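Local coordinates for Low molecular weight heat shock protein (Xanthomonas axonopodis pv. citri, PDB 3GLA) that probably acts as a stress-response chaperone of the alpha-crystallin family, holding unfolding proteins back from aggregation, at residues V17-L22 / V89-I94. Residues are numbered along the deposited sequence; the frame is centred on the assembly and turned at random.
Sequences VLYADL and VLEIRI
Leu-18 and Ile-92 lie side by side in the apolar centre, Leu-18 CD2 3.9 Å from Ile-92 CD1, with Ala-20 and Leu-90 as the next pair on that face. Leu-22 comes obliquely past the strand end and sets CD1 4.0 Å from Leu-90 CB. Strands 31-35 and 38-45 of the facing sheet close over this layer through Val-32, Leu-39 and Ile-41, the core of the alpha-crystallin beta sandwich. Between the antiparallel strands, Leu-18 with Ile-92 and Ala-20 with Leu-90 are the hydrogen-bonded pairs; four N-H...O bonds join them, two in each pair, Leu-18 N to Ile-92 O being 2.7 Å.

The other face is mixed. Val-17 uses both branches: CG1 sits 3.3 Å above the Tyr-19 ring plane, toward its rim, and reaches Glu-91 CG at 3.5 Å, while CG2 rests over the centre of the Arg-93 guanidinium. Glu-91, extended with CG anti to its backbone N (chi1 173°), brings OE1 into the guanidinium plane, where Arg-93 NE grips it at 2.9 Å, 164° at the hydrogen. Farther along, Asp-21 OD1 touches Val-89 CG2, but its salt bridge goes to Arg-45 of the second subunit. One face thus seals the sandwich, whereas the other rests the guanidinium of a salt bridge on a valine methyl and offers a carboxylate to the dimer interface.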
# COMPACT_ATOMS: atom_id res chain seq x y z
N VAL B 17 -0.96 -2.46 -17.89
CA VAL B 17 -0.45 -2.91 -16.62
C VAL B 17 -1.26 -2.09 -15.59
O VAL B 17 -1.42 -0.86 -15.75
CB VAL B 17 0.98 -2.60 -16.39
CG1 VAL B 17 1.44 -3.13 -15.03
CG2 VAL B 17 1.96 -3.19 -17.55
N LEU B 18 -1.82 -2.79 -14.60
CA LEU B 18 -2.48 -2.07 -13.54
C LEU B 18 -1.68 -2.29 -12.31
O LEU B 18 -1.24 -3.41 -12.02
CB LEU B 18 -3.85 -2.59 -13.38
CG LEU B 18 -4.71 -1.89 -12.33
CD1 LEU B 18 -6.27 -1.96 -12.78
CD2 LEU B 18 -4.41 -2.55 -10.89
N TYR B 19 -1.43 -1.20 -11.58
CA TYR B 19 -0.64 -1.34 -10.35
C TYR B 19 -1.57 -0.89 -9.25
O TYR B 19 -2.20 0.16 -9.36
CB TYR B 19 0.52 -0.36 -10.35
CG TYR B 19 1.45 -0.51 -11.52
CD1 TYR B 19 2.52 -1.35 -11.45
CD2 TYR B 19 1.22 0.24 -12.67
CE1 TYR B 19 3.41 -1.47 -12.56
CE2 TYR B 19 2.06 0.15 -13.71
CZ TYR B 19 3.15 -0.69 -13.63
OH TYR B 19 3.92 -0.78 -14.79
N ALA B 20 -1.80 -1.76 -8.25
CA ALA B 20 -2.75 -1.39 -7.25
C ALA B 20 -2.05 -1.39 -5.91
O ALA B 20 -1.34 -2.32 -5.54
CB ALA B 20 -3.87 -2.43 -7.23
N ASP B 21 -2.30 -0.38 -5.16
CA ASP B 21 -1.72 -0.34 -3.83
C ASP B 21 -2.72 -1.05 -2.92
O ASP B 21 -3.77 -0.52 -2.52
CB ASP B 21 -1.63 1.11 -3.43
CG ASP B 21 -0.32 1.75 -3.90
OD1 ASP B 21 0.46 1.06 -4.54
OD2 ASP B 21 -0.22 2.97 -3.67
N LEU B 22 -2.29 -2.25 -2.55
CA LEU B 22 -3.13 -3.10 -1.69
C LEU B 22 -2.31 -3.54 -0.51
O LEU B 22 -2.15 -4.73 -0.28
CB LEU B 22 -3.62 -4.30 -2.55
CG LEU B 22 -4.71 -3.76 -3.58
CD1 LEU B 22 -4.83 -4.94 -4.56
CD2 LEU B 22 -5.94 -3.42 -2.86
N VAL B 89 1.93 -4.07 -3.43
CA VAL B 89 1.45 -3.57 -4.71
C VAL B 89 1.15 -4.76 -5.52
O VAL B 89 1.94 -5.74 -5.64
CB VAL B 89 2.54 -2.73 -5.44
CG1 VAL B 89 2.09 -2.46 -6.86
CG2 VAL B 89 2.81 -1.48 -4.64
N LEU B 90 0.00 -4.73 -6.12
CA LEU B 90 -0.32 -5.87 -7.04
C LEU B 90 -0.17 -5.34 -8.43
O LEU B 90 -0.70 -4.26 -8.72
CB LEU B 90 -1.77 -6.26 -6.80
CG LEU B 90 -2.19 -7.47 -7.72
CD1 LEU B 90 -1.48 -8.69 -7.26
CD2 LEU B 90 -3.68 -7.71 -7.58
N GLU B 91 0.55 -6.07 -9.26
CA GLU B 91 0.73 -5.57 -10.63
C GLU B 91 0.03 -6.55 -11.49
O GLU B 91 0.30 -7.79 -11.41
CB GLU B 91 2.19 -5.54 -10.88
CG GLU B 91 2.44 -5.17 -12.41
CD GLU B 91 3.92 -5.02 -12.70
OE1 GLU B 91 4.28 -5.28 -13.86
OE2 GLU B 91 4.67 -4.72 -11.79
N ILE B 92 -0.92 -6.06 -12.24
CA ILE B 92 -1.73 -6.95 -13.08
C ILE B 92 -1.33 -6.63 -14.48
O ILE B 92 -1.33 -5.45 -14.89
CB ILE B 92 -3.13 -6.58 -12.94
CG1 ILE B 92 -3.56 -6.89 -11.45
CG2 ILE B 92 -3.99 -7.50 -13.83
CD1 ILE B 92 -4.95 -6.43 -11.15
N ARG B 93 -1.02 -7.70 -15.28
CA ARG B 93 -0.62 -7.41 -16.66
C ARG B 93 -1.65 -8.01 -17.52
O ARG B 93 -2.11 -9.13 -17.33
CB ARG B 93 0.74 -8.01 -16.99
CG ARG B 93 1.83 -7.41 -16.15
CD ARG B 93 3.21 -7.73 -16.70
NE ARG B 93 3.98 -6.53 -16.47
CZ ARG B 93 4.47 -5.78 -17.43
NH1 ARG B 93 5.14 -4.67 -17.12
NH2 ARG B 93 4.30 -6.12 -18.71
N ILE B 94 -2.10 -7.25 -18.52
CA ILE B 94 -3.20 -7.66 -19.33
C ILE B 94 -2.68 -7.52 -20.76
O ILE B 94 -2.44 -6.46 -21.25
CB ILE B 94 -4.37 -6.80 -19.21
CG1 ILE B 94 -4.87 -6.72 -17.72
CG2 ILE B 94 -5.58 -7.33 -20.02
CD1 ILE B 94 -4.29 -5.37 -17.10